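Local structure of 6-carboxyhexanoate--coa ligase (Bacillus subtilis, 5FLG) at residues F8-M13 against V147-W152; K94-L99 against G203-K208; L176-K181 against V189-W194; V182-A187 against Q248-E253. The protein belongs to the 6-carboxyhexanoate--CoA ligase family and is seen here with phosphoaminophosphonic acid-adenylate ester, pimelic acid and magnesium bound. All coordinates share one frame; numbering follows the deposited sequence.

Contact 1 of 4, residues F8-M13 against V147-W152; sequences FYSVRM and VSRMDW. With ANP (phosphoaminophosphonic acid-adenylate ester), chain D.
R12 and S148 make the nearest approach between segment 8-13 of strand 8-17 and the loop that leads into strand 150-151. The interaction is a van der Waals one: methylene R12 CD lies 3.3 Å from S148 OG, and the bend at chi3 (-68°) turns the guanidinium away from the hydroxyl. A second van der Waals contact lies alongside, S10 OG 3.8 Å from R149 CG, and the arginine chain runs extended past S10 CB.

A water makes the polar link between the segments, from the S10 hydroxyl to the R149 main chain. It stands 2.8 Å from S10 OG and accepts from R149 N at 2.9 Å.

Charge is balanced from a third strand. R12 NH2 and R149 NH2 are 6.4 Å apart, and E67 probably offsets this like-charge pair, since its carboxylate forms a salt bridge with R149 and a long, weak ion pair with R12. R149 is gripped further by a salt bridge to E71 and by the carbonyl of K247.

Ligand bonds come from the far end of the loop. V147 N donates to ANP N1 at 2.8 Å (149° at the hydrogen), while ANP N6 donates to V147 O at 2.8 Å and 162°. The M150 CE methyl lies 3.9 Å from ANP N6, a van der Waals contact. This paired use of one residue's N-H and C=O on the Watson-Crick edge of the base is characteristic of an adenine-recognition loop in a nucleotide pocket, here backed by the antiparallel sheet that carries strand 8-17.

Contact 2 of 4, residues K94-L99 against G203-K208; sequences KLARLL and GYVAGK
V205 reaches from its strand onto the helix segment 94-99 with both methyl branches, and the side chains meet through carbon alone. The tight part is at A96: its CB lies 3.8 Å from V205 CG2, and the same valine methyl comes within 3.9 Å of A96 O, a van der Waals approach. So small a side chain lets the helix backbone come close, with the CA atoms of A96 and V205 6.3 Å apart. Having CG1 anti to the backbone N (chi1 169°) leaves CG2 beside that N and turned to A96, while CG1 goes to the next helical turn. There the packing is looser, L99 CB standing 4.3 Å from V205 CG1.

On the outer side of the helix K94 and L98 are exposed to solvent. R97, whose CB points away from the strand, makes a cation-pi contact with Y114.

Around the alanine and valine the core is completed by L192 of strand 188-194, with M218 and I215 against A96 and M210 against V205 and L99. Y204, the residue before V205, turns to the other face of the mixed sheet and packs on A175, L178 and A179 of helix 170-184. The sheet is thus layered between helix 89-102 and helix 170-184.

Contact 3 of 4, residues L176-K181 against V189-W194; sequences LALASK and VAELCW. With ANP (phosphoaminophosphonic acid-adenylate ester), chain D.
E191 sends its carboxylate from strand 188-194 up against L178 and A179 of helix 170-184. Its CB already points at the helix, and CG stands anti to the backbone N (chi1 169°); beyond it the chain stays extended, so the full length of the side chain spans the gap. CD arrives 4.1 Å from L178 CD2, the leucine and glutamate chains crossing at about a right angle. At the tip the two oxygens part company. OE1 rests 3.4 Å from A179 CB and takes a 2.6 Å hydrogen bond from a water, which also donates to A179 O at 2.9 Å. OE2 lies 3.6 Å from L178 CD2, and its strongest partner is R228, whose NE forms a salt bridge with it; Y204 OH adds a weak hydrogen bond.

L178 links this site to the nucleotide. While CD2 meets the carboxylate, the other branch places CD1 over a face of the adenine, 3.4 Å from ANP C6. W194, farther along the strand, also lines this pocket, and C193 touches pimelic acid.

The chemistry is that of a buried carboxylate with both oxygens provided for, one by water and one by an arginine. R228 also bonds to the nucleotide through NH1, so E191 probably acts as a second-shell residue that helps to position this guanidinium.

Contact 4 of 4, residues V182-A187 against Q248-E253; sequences VSRHPA and QPILIE
R184, in the last turn of helix 170-184, reaches across to Q248, just after helix 238-247, and to I250, first residue of the central strand of a small parallel sheet (74-76, 250-252, 150-151). This is helix-on-sheet packing at its partly exposed border. R184 CG is anti to the backbone N, and a bend at chi2 (138°) swings the rest of the chain to the sheet, where it also touches K74 and I76.

Against Q248 the arginine runs at about a right angle, and the two flat ends are tilted rather than stacked, their guanidinium and amide planes 34° apart. The amide meets the guanidinium at its edge, close to its plane, with R184 NH1 3.3 Å from Q248 NE2 as modelled. The amide may be rotated by 180°, so nothing is rested on which of its atoms faces R184.

I250 takes a different approach. Its chain slants across that of R184, and the terminal methyl I250 CD1 comes 3.9 Å from R184 NH1. The same isoleucine packs on K181, whose NZ is hydrogen-bonded to Q248 O, so the K181 side chain meets both the I250 side chain and the main-chain carbonyl of Q248.

H185 NE2 is hydrogen-bonded to D244 OD2, and the ring packs on Y241, while P186 CD sits over one ring face. On its other nitrogen, H185 ND1 accepts a 3.0 Å hydrogen bond from A187 N, nearly in the ring plane and at 163°.

How the contacts relate
Helix 170-184 ties most of the set together: contacts 3 and 4 both use it, with centres 10 Å apart, and K181 of contact 3 also bonds S148 O of contact 1. Contacts 1 and 4, with centres 12 Å apart, meet in the parallel sheet through the neighbouring strands 150-151 and 250-252. Contacts 2 and 3 adjoin in the mixed sheet through strands 203-207 and 188-194. Contacts 1 and 2, 26 Å apart between centres, lie on opposite sides of the chain's centre. Along the chain contact 1 closes before contacts 3 and 4 open, contact 3 nests inside contact 2, contact 2 crosses contacts 1 and 4, and contacts 3 and 4 cross. Contacts 1 and 3 both touch the nucleotide analogue, so its adenine pocket joins distant sequence regions.

Contact 1 of 4, residues F8-M13 against V147-W152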
# COMPACT_ATOMS: atom_id res chain seq x y z
N PHE A 8 3.11 -18.36 1.21
CA PHE A 8 3.93 -17.20 0.92
C PHE A 8 3.12 -15.95 0.55
O PHE A 8 1.94 -16.03 0.19
CB PHE A 8 4.95 -17.51 -0.16
CG PHE A 8 6.15 -18.27 0.34
CD1 PHE A 8 6.11 -19.64 0.49
CD2 PHE A 8 7.33 -17.60 0.64
CE1 PHE A 8 7.20 -20.33 1.02
CE2 PHE A 8 8.42 -18.27 1.17
CZ PHE A 8 8.34 -19.63 1.41
N TYR A 9 3.74 -14.79 0.80
CA TYR A 9 3.10 -13.50 0.61
C TYR A 9 3.95 -12.61 -0.25
O TYR A 9 5.17 -12.56 -0.08
CB TYR A 9 2.85 -12.82 1.97
CG TYR A 9 1.86 -13.55 2.82
CD1 TYR A 9 2.23 -14.69 3.50
CD2 TYR A 9 0.54 -13.15 2.88
CE1 TYR A 9 1.32 -15.41 4.25
CE2 TYR A 9 -0.38 -13.84 3.66
CZ TYR A 9 0.02 -14.98 4.31
OH TYR A 9 -0.87 -15.73 5.02
N SER A 10 3.32 -12.00 -1.26
CA SER A 10 3.95 -10.99 -2.08
C SER A 10 3.90 -9.64 -1.34
O SER A 10 2.83 -9.19 -0.95
CB SER A 10 3.19 -10.84 -3.42
OG SER A 10 3.76 -9.80 -4.19
N VAL A 11 5.03 -8.99 -1.18
CA VAL A 11 5.06 -7.68 -0.51
C VAL A 11 5.73 -6.71 -1.44
O VAL A 11 6.87 -6.94 -1.86
CB VAL A 11 5.84 -7.70 0.83
CG1 VAL A 11 5.58 -6.40 1.59
CG2 VAL A 11 5.41 -8.86 1.71
N ARG A 12 4.99 -5.68 -1.83
CA ARG A 12 5.44 -4.74 -2.83
C ARG A 12 5.39 -3.31 -2.32
O ARG A 12 4.55 -2.98 -1.46
CB ARG A 12 4.57 -4.82 -4.10
CG ARG A 12 4.78 -6.11 -4.87
CD ARG A 12 3.92 -6.13 -6.14
NE ARG A 12 2.50 -6.21 -5.81
CZ ARG A 12 1.51 -5.92 -6.66
NH1 ARG A 12 1.78 -5.34 -7.82
NH2 ARG A 12 0.26 -6.18 -6.33
N MET A 13 6.27 -2.49 -2.87
CA MET A 13 6.40 -1.11 -2.47
C MET A 13 6.71 -0.29 -3.70
O MET A 13 7.57 -0.63 -4.48
CB MET A 13 7.54 -0.93 -1.44
CG MET A 13 7.79 0.53 -1.02
SD MET A 13 8.99 1.44 -2.04
CE MET A 13 10.50 0.56 -1.73
N VAL A 147 8.45 -6.88 -12.83
CA VAL A 147 8.62 -8.25 -12.40
C VAL A 147 8.43 -8.33 -10.89
O VAL A 147 8.94 -7.50 -10.14
CB VAL A 147 10.02 -8.75 -12.77
CG1 VAL A 147 10.20 -10.20 -12.35
CG2 VAL A 147 10.22 -8.60 -14.29
N SER A 148 7.60 -9.27 -10.47
CA SER A 148 7.21 -9.36 -9.11
C SER A 148 7.27 -10.81 -8.61
O SER A 148 7.42 -11.74 -9.40
CB SER A 148 5.82 -8.78 -9.00
OG SER A 148 5.43 -8.64 -7.66
N ARG A 149 7.11 -11.00 -7.30
CA ARG A 149 6.93 -12.32 -6.70
C ARG A 149 8.15 -13.17 -6.89
O ARG A 149 8.05 -14.36 -7.25
CB ARG A 149 5.74 -13.02 -7.31
CG ARG A 149 4.45 -12.36 -6.91
CD ARG A 149 3.28 -13.04 -7.56
NE ARG A 149 2.03 -12.45 -7.09
CZ ARG A 149 0.88 -13.11 -7.04
NH1 ARG A 149 0.80 -14.35 -7.54
NH2 ARG A 149 -0.18 -12.52 -6.52
N MET A 150 9.31 -12.55 -6.74
CA MET A 150 10.56 -13.29 -6.66
C MET A 150 11.34 -12.81 -5.45
O MET A 150 11.17 -11.67 -5.01
CB MET A 150 11.38 -13.12 -7.92
CG MET A 150 12.01 -11.75 -8.10
SD MET A 150 10.83 -10.52 -8.67
CE MET A 150 11.89 -9.18 -9.16
N ASP A 151 12.19 -13.67 -4.90
CA ASP A 151 13.01 -13.29 -3.72
C ASP A 151 14.04 -14.38 -3.50
O ASP A 151 14.02 -15.41 -4.19
CB ASP A 151 12.12 -13.20 -2.50
CG ASP A 151 12.66 -12.23 -1.41
OD1 ASP A 151 13.87 -11.93 -1.39
OD2 ASP A 151 11.83 -11.70 -0.64
N TRP A 152 14.92 -14.14 -2.53
CA TRP A 152 16.07 -14.98 -2.29
C TRP A 152 16.35 -14.87 -0.80
O TRP A 152 16.81 -13.84 -0.37
CB TRP A 152 17.26 -14.40 -3.06
CG TRP A 152 18.42 -15.31 -3.14
CD1 TRP A 152 18.71 -16.33 -2.29
CD2 TRP A 152 19.56 -15.16 -3.97
NE1 TRP A 152 19.91 -16.88 -2.60
CE2 TRP A 152 20.46 -16.17 -3.64
CE3 TRP A 152 19.92 -14.25 -4.95
CZ2 TRP A 152 21.61 -16.42 -4.38
CZ3 TRP A 152 21.11 -14.41 -5.59
CH2 TRP A 152 21.95 -15.49 -5.31
PG ANP D . 15.51 0.81 -6.04
O1G ANP D . 14.95 1.30 -4.74
O2G ANP D . 16.69 1.62 -6.51
O3G ANP D . 15.80 -0.66 -6.11
PB ANP D . 14.09 0.19 -8.57
O1B ANP D . 14.10 -1.25 -8.19
O2B ANP D . 12.95 0.85 -9.27
N3B ANP D . 14.24 1.13 -7.13
PA ANP D . 16.72 -0.38 -9.57
O1A ANP D . 17.94 0.42 -9.64
O2A ANP D . 16.59 -1.59 -8.69
O3A ANP D . 15.42 0.55 -9.41
O5' ANP D . 16.49 -0.87 -11.13
C5' ANP D . 16.90 -0.06 -12.20
C4' ANP D . 15.79 0.00 -13.25
O4' ANP D . 15.45 -1.33 -13.65
C3' ANP D . 14.52 0.64 -12.71
O3' ANP D . 14.49 2.03 -12.96
C2' ANP D . 13.45 -0.04 -13.51
O2' ANP D . 13.38 0.58 -14.79
C1' ANP D . 14.02 -1.42 -13.67
N9 ANP D . 13.49 -2.28 -12.60
C8 ANP D . 13.83 -2.29 -11.27
N7 ANP D . 13.17 -3.29 -10.63
C5 ANP D . 12.37 -3.89 -11.56
C6 ANP D . 11.37 -4.97 -11.59
N6 ANP D . 11.03 -5.65 -10.49
N1 ANP D . 10.79 -5.29 -12.77
C2 ANP D . 11.07 -4.62 -13.89
N3 ANP D . 12.01 -3.66 -13.98
C4 ANP D . 12.58 -3.20 -12.84
O HOH W 1 6.46 -9.62 -4.82

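Contact 2 of 4, residues K94-L99 against G203-K208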
# COMPACT_ATOMS: atom_id res chain seq x y z
N LYS A 94 30.14 -1.13 -24.73
CA LYS A 94 30.64 -1.87 -25.86
C LYS A 94 30.71 -3.35 -25.56
O LYS A 94 30.36 -4.18 -26.38
CB LYS A 94 32.02 -1.36 -26.20
CG LYS A 94 32.47 -1.68 -27.61
CD LYS A 94 33.59 -0.74 -28.05
CE LYS A 94 34.45 -1.37 -29.13
NZ LYS A 94 35.86 -0.92 -29.02
N LEU A 95 31.26 -3.69 -24.41
CA LEU A 95 31.20 -5.04 -23.91
C LEU A 95 29.75 -5.55 -23.81
O LEU A 95 29.44 -6.67 -24.28
CB LEU A 95 31.86 -5.11 -22.52
CG LEU A 95 31.88 -6.52 -21.91
CD1 LEU A 95 32.57 -7.46 -22.87
CD2 LEU A 95 32.60 -6.51 -20.55
N ALA A 96 28.86 -4.75 -23.22
CA ALA A 96 27.48 -5.18 -23.09
C ALA A 96 26.93 -5.59 -24.49
O ALA A 96 26.20 -6.55 -24.58
CB ALA A 96 26.60 -4.11 -22.47
N ARG A 97 27.29 -4.83 -25.53
CA ARG A 97 26.70 -5.02 -26.86
C ARG A 97 27.30 -6.26 -27.53
O ARG A 97 26.60 -6.99 -28.17
CB ARG A 97 26.90 -3.79 -27.74
CG ARG A 97 25.98 -2.63 -27.37
CD ARG A 97 26.02 -1.50 -28.40
NE ARG A 97 27.30 -0.81 -28.38
CZ ARG A 97 27.60 0.25 -27.60
NH1 ARG A 97 26.69 0.81 -26.82
NH2 ARG A 97 28.81 0.78 -27.66
N LEU A 98 28.56 -6.54 -27.22
CA LEU A 98 29.25 -7.75 -27.65
C LEU A 98 28.60 -8.99 -27.04
O LEU A 98 28.18 -9.90 -27.77
CB LEU A 98 30.73 -7.67 -27.26
CG LEU A 98 31.60 -8.88 -27.62
CD1 LEU A 98 31.52 -9.20 -29.10
CD2 LEU A 98 33.05 -8.63 -27.21
N LEU A 99 28.38 -8.95 -25.73
CA LEU A 99 27.72 -10.04 -25.01
C LEU A 99 26.28 -10.27 -25.48
O LEU A 99 25.86 -11.40 -25.57
CB LEU A 99 27.67 -9.75 -23.50
CG LEU A 99 29.06 -9.71 -22.83
CD1 LEU A 99 29.00 -9.18 -21.40
CD2 LEU A 99 29.70 -11.08 -22.87
N GLY A 203 26.30 -2.42 -13.86
CA GLY A 203 25.10 -3.01 -14.45
C GLY A 203 25.40 -4.42 -14.91
O GLY A 203 26.36 -5.04 -14.44
N TYR A 204 24.58 -4.95 -15.83
CA TYR A 204 24.78 -6.30 -16.27
C TYR A 204 24.00 -6.60 -17.55
O TYR A 204 23.17 -5.82 -17.99
CB TYR A 204 24.36 -7.32 -15.20
CG TYR A 204 22.85 -7.41 -14.92
CD1 TYR A 204 22.02 -8.20 -15.68
CD2 TYR A 204 22.27 -6.68 -13.87
CE1 TYR A 204 20.69 -8.28 -15.44
CE2 TYR A 204 20.94 -6.84 -13.55
CZ TYR A 204 20.14 -7.59 -14.41
OH TYR A 204 18.80 -7.76 -14.14
N VAL A 205 24.44 -7.67 -18.19
CA VAL A 205 23.66 -8.33 -19.25
C VAL A 205 23.52 -9.77 -18.78
O VAL A 205 24.42 -10.32 -18.14
CB VAL A 205 24.45 -8.31 -20.57
CG1 VAL A 205 23.80 -9.22 -21.61
CG2 VAL A 205 24.47 -6.90 -21.12
N ALA A 206 22.32 -10.32 -18.94
CA ALA A 206 22.04 -11.67 -18.51
C ALA A 206 21.43 -12.44 -19.67
O ALA A 206 20.63 -11.91 -20.44
CB ALA A 206 21.10 -11.66 -17.35
N GLY A 207 21.66 -13.75 -19.65
CA GLY A 207 20.99 -14.65 -20.57
C GLY A 207 21.28 -16.09 -20.23
O GLY A 207 22.14 -16.39 -19.38
N LYS A 208 20.62 -16.98 -20.95
CA LYS A 208 20.53 -18.38 -20.55
C LYS A 208 21.89 -18.98 -20.71
O LYS A 208 22.34 -19.71 -19.83
CB LYS A 208 19.53 -19.13 -21.42
CG LYS A 208 18.08 -18.97 -21.01
CD LYS A 208 17.17 -19.59 -22.08
CE LYS A 208 15.70 -19.50 -21.70
NZ LYS A 208 15.15 -18.13 -21.77

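Contact 3 of 4, residues L176-K181 against V189-W194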
# COMPACT_ATOMS: atom_id res chain seq x y z
N LEU A 176 20.01 -10.18 -9.11
CA LEU A 176 20.24 -11.55 -9.54
C LEU A 176 18.97 -12.39 -9.38
O LEU A 176 18.69 -13.30 -10.20
CB LEU A 176 21.45 -12.16 -8.82
CG LEU A 176 21.93 -13.55 -9.24
CD1 LEU A 176 22.08 -13.72 -10.77
CD2 LEU A 176 23.25 -13.86 -8.55
N ALA A 177 18.16 -12.10 -8.37
CA ALA A 177 16.89 -12.80 -8.25
C ALA A 177 15.99 -12.49 -9.43
O ALA A 177 15.34 -13.41 -10.01
CB ALA A 177 16.18 -12.45 -6.97
N LEU A 178 15.90 -11.19 -9.76
CA LEU A 178 15.13 -10.76 -10.92
C LEU A 178 15.62 -11.40 -12.20
O LEU A 178 14.84 -11.92 -12.99
CB LEU A 178 15.17 -9.23 -11.04
CG LEU A 178 14.24 -8.64 -12.10
CD1 LEU A 178 13.91 -7.18 -11.77
CD2 LEU A 178 14.88 -8.74 -13.47
N ALA A 179 16.92 -11.25 -12.46
CA ALA A 179 17.50 -11.73 -13.66
C ALA A 179 17.33 -13.22 -13.81
O ALA A 179 17.13 -13.68 -14.92
CB ALA A 179 18.95 -11.35 -13.79
N SER A 180 17.48 -13.96 -12.72
CA SER A 180 17.25 -15.40 -12.78
C SER A 180 15.80 -15.77 -13.12
O SER A 180 15.54 -16.67 -13.93
CB SER A 180 17.69 -16.04 -11.47
OG SER A 180 19.06 -15.81 -11.28
N LYS A 181 14.85 -15.12 -12.48
CA LYS A 181 13.47 -15.36 -12.84
C LYS A 181 13.22 -15.02 -14.30
O LYS A 181 12.63 -15.82 -15.03
CB LYS A 181 12.51 -14.54 -11.99
CG LYS A 181 11.13 -14.50 -12.60
CD LYS A 181 10.04 -14.11 -11.62
CE LYS A 181 8.78 -13.79 -12.38
NZ LYS A 181 7.61 -13.55 -11.50
N VAL A 189 15.46 -13.82 -24.41
CA VAL A 189 16.76 -14.17 -24.94
C VAL A 189 17.86 -13.47 -24.12
O VAL A 189 18.94 -13.98 -23.95
CB VAL A 189 16.87 -13.72 -26.41
CG1 VAL A 189 18.29 -13.87 -26.94
CG2 VAL A 189 15.89 -14.52 -27.28
N ALA A 190 17.59 -12.26 -23.69
CA ALA A 190 18.61 -11.51 -22.96
C ALA A 190 18.04 -10.29 -22.27
O ALA A 190 16.95 -9.79 -22.62
CB ALA A 190 19.72 -11.11 -23.91
N GLU A 191 18.76 -9.84 -21.22
CA GLU A 191 18.35 -8.69 -20.43
C GLU A 191 19.54 -7.74 -20.35
O GLU A 191 20.68 -8.17 -20.35
CB GLU A 191 17.89 -9.09 -19.03
CG GLU A 191 17.71 -7.87 -18.10
CD GLU A 191 17.43 -8.21 -16.61
OE1 GLU A 191 17.53 -9.39 -16.18
OE2 GLU A 191 17.14 -7.25 -15.85
N LEU A 192 19.27 -6.45 -20.53
CA LEU A 192 20.26 -5.43 -20.35
C LEU A 192 19.79 -4.51 -19.22
O LEU A 192 18.64 -4.07 -19.21
CB LEU A 192 20.40 -4.65 -21.63
CG LEU A 192 21.23 -3.37 -21.61
CD1 LEU A 192 22.71 -3.65 -21.41
CD2 LEU A 192 20.97 -2.64 -22.91
N CYS A 193 20.68 -4.21 -18.29
CA CYS A 193 20.31 -3.50 -17.09
C CYS A 193 21.42 -2.58 -16.60
O CYS A 193 22.60 -2.96 -16.58
CB CYS A 193 19.96 -4.46 -15.98
SG CYS A 193 19.83 -3.65 -14.34
N TRP A 194 21.06 -1.36 -16.22
CA TRP A 194 21.87 -0.61 -15.25
C TRP A 194 20.99 0.32 -14.43
O TRP A 194 19.80 0.46 -14.70
CB TRP A 194 23.06 0.11 -15.92
CG TRP A 194 22.70 1.20 -16.90
CD1 TRP A 194 22.54 2.53 -16.63
CD2 TRP A 194 22.51 1.06 -18.32
NE1 TRP A 194 22.14 3.20 -17.77
CE2 TRP A 194 22.23 2.35 -18.83
CE3 TRP A 194 22.58 -0.02 -19.20
CZ2 TRP A 194 21.92 2.56 -20.18
CZ3 TRP A 194 22.34 0.20 -20.53
CH2 TRP A 194 22.01 1.47 -21.02
PG ANP D . 15.51 0.81 -6.04
O1G ANP D . 14.95 1.30 -4.74
O2G ANP D . 16.69 1.62 -6.51
O3G ANP D . 15.80 -0.66 -6.11
PB ANP D . 14.09 0.19 -8.57
O1B ANP D . 14.10 -1.25 -8.19
O2B ANP D . 12.95 0.85 -9.27
N3B ANP D . 14.24 1.13 -7.13
PA ANP D . 16.72 -0.38 -9.57
O1A ANP D . 17.94 0.42 -9.64
O2A ANP D . 16.59 -1.59 -8.69
O3A ANP D . 15.42 0.55 -9.41
O5' ANP D . 16.49 -0.87 -11.13
C5' ANP D . 16.90 -0.06 -12.20
C4' ANP D . 15.79 0.00 -13.25
O4' ANP D . 15.45 -1.33 -13.65
C3' ANP D . 14.52 0.64 -12.71
O3' ANP D . 14.49 2.03 -12.96
C2' ANP D . 13.45 -0.04 -13.51
O2' ANP D . 13.38 0.58 -14.79
C1' ANP D . 14.02 -1.42 -13.67
N9 ANP D . 13.49 -2.28 -12.60
C8 ANP D . 13.83 -2.29 -11.27
N7 ANP D . 13.17 -3.29 -10.63
C5 ANP D . 12.37 -3.89 -11.56
C6 ANP D . 11.37 -4.97 -11.59
N6 ANP D . 11.03 -5.65 -10.49
N1 ANP D . 10.79 -5.29 -12.77
C2 ANP D . 11.07 -4.62 -13.89
N3 ANP D . 12.01 -3.66 -13.98
C4 ANP D . 12.58 -3.20 -12.84
O HOH W 2 17.69 -11.81 -17.13

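Contact 4 of 4, residues V182-A187 against Q248-E253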
# COMPACT_ATOMS: atom_id res chain seq x y z
N VAL A 182 13.71 -13.86 -14.73
CA VAL A 182 13.44 -13.39 -16.06
C VAL A 182 14.09 -14.33 -17.09
O VAL A 182 13.47 -14.68 -18.09
CB VAL A 182 13.92 -11.95 -16.24
CG1 VAL A 182 13.87 -11.54 -17.70
CG2 VAL A 182 13.04 -11.02 -15.42
N SER A 183 15.33 -14.72 -16.85
CA SER A 183 16.06 -15.51 -17.83
C SER A 183 15.47 -16.90 -18.06
O SER A 183 15.67 -17.51 -19.11
CB SER A 183 17.49 -15.65 -17.39
OG SER A 183 18.27 -16.27 -18.38
N ARG A 184 14.88 -17.44 -17.00
CA ARG A 184 14.17 -18.71 -17.05
C ARG A 184 13.03 -18.69 -18.09
O ARG A 184 12.65 -19.71 -18.65
CB ARG A 184 13.60 -18.98 -15.67
CG ARG A 184 12.86 -20.29 -15.53
CD ARG A 184 13.21 -20.97 -14.21
NE ARG A 184 12.44 -22.19 -14.00
CZ ARG A 184 11.13 -22.20 -13.84
NH1 ARG A 184 10.46 -21.06 -13.89
NH2 ARG A 184 10.48 -23.34 -13.66
N HIS A 185 12.39 -17.55 -18.26
CA HIS A 185 11.27 -17.50 -19.17
C HIS A 185 11.64 -17.89 -20.59
O HIS A 185 12.55 -17.35 -21.17
CB HIS A 185 10.64 -16.13 -19.15
CG HIS A 185 9.29 -16.09 -19.77
ND1 HIS A 185 9.10 -16.27 -21.13
CD2 HIS A 185 8.06 -15.98 -19.23
CE1 HIS A 185 7.81 -16.24 -21.40
NE2 HIS A 185 7.15 -16.03 -20.27
N PRO A 186 10.96 -18.89 -21.15
CA PRO A 186 11.43 -19.36 -22.47
C PRO A 186 11.43 -18.31 -23.60
O PRO A 186 12.24 -18.39 -24.50
CB PRO A 186 10.49 -20.54 -22.82
CG PRO A 186 9.38 -20.52 -21.83
CD PRO A 186 9.72 -19.54 -20.69
N ALA A 187 10.67 -17.23 -23.48
CA ALA A 187 10.70 -16.22 -24.56
C ALA A 187 11.81 -15.15 -24.42
O ALA A 187 12.10 -14.42 -25.38
CB ALA A 187 9.33 -15.57 -24.69
N GLN A 248 4.27 -15.12 -11.54
CA GLN A 248 4.83 -16.44 -11.28
C GLN A 248 5.83 -16.40 -10.11
O GLN A 248 6.78 -15.63 -10.14
CB GLN A 248 5.50 -16.95 -12.53
CG GLN A 248 5.98 -18.39 -12.47
CD GLN A 248 7.24 -18.59 -13.29
OE1 GLN A 248 8.06 -17.67 -13.43
NE2 GLN A 248 7.40 -19.79 -13.86
N PRO A 249 5.56 -17.14 -9.04
CA PRO A 249 6.38 -16.94 -7.85
C PRO A 249 7.64 -17.78 -7.86
O PRO A 249 7.61 -18.97 -8.17
CB PRO A 249 5.45 -17.33 -6.69
CG PRO A 249 4.38 -18.17 -7.29
CD PRO A 249 4.31 -17.87 -8.75
N ILE A 250 8.76 -17.14 -7.56
CA ILE A 250 10.05 -17.74 -7.67
C ILE A 250 10.83 -17.46 -6.38
O ILE A 250 10.88 -16.33 -5.91
CB ILE A 250 10.80 -17.14 -8.85
CG1 ILE A 250 10.12 -17.55 -10.18
CG2 ILE A 250 12.23 -17.62 -8.86
CD1 ILE A 250 10.53 -18.92 -10.65
N LEU A 251 11.41 -18.50 -5.81
CA LEU A 251 12.45 -18.33 -4.80
C LEU A 251 13.78 -18.81 -5.33
O LEU A 251 13.84 -19.83 -6.02
CB LEU A 251 12.12 -19.12 -3.54
CG LEU A 251 10.97 -18.58 -2.71
CD1 LEU A 251 10.67 -19.53 -1.55
CD2 LEU A 251 11.27 -17.18 -2.19
N ILE A 252 14.83 -18.06 -5.05
CA ILE A 252 16.16 -18.48 -5.42
C ILE A 252 16.77 -19.32 -4.27
O ILE A 252 16.75 -18.91 -3.11
CB ILE A 252 17.06 -17.29 -5.70
CG1 ILE A 252 16.41 -16.37 -6.72
CG2 ILE A 252 18.42 -17.76 -6.14
CD1 ILE A 252 16.22 -17.01 -8.08
N GLU A 253 17.31 -20.48 -4.59
CA GLU A 253 18.07 -21.24 -3.62
C GLU A 253 19.28 -21.78 -4.31
O GLU A 253 19.17 -22.59 -5.24
CB GLU A 253 17.26 -22.38 -3.03
CG GLU A 253 17.95 -23.00 -1.82
CD GLU A 253 17.47 -24.40 -1.48
OE1 GLU A 253 16.24 -24.64 -1.53
OE2 GLU A 253 18.33 -25.23 -1.10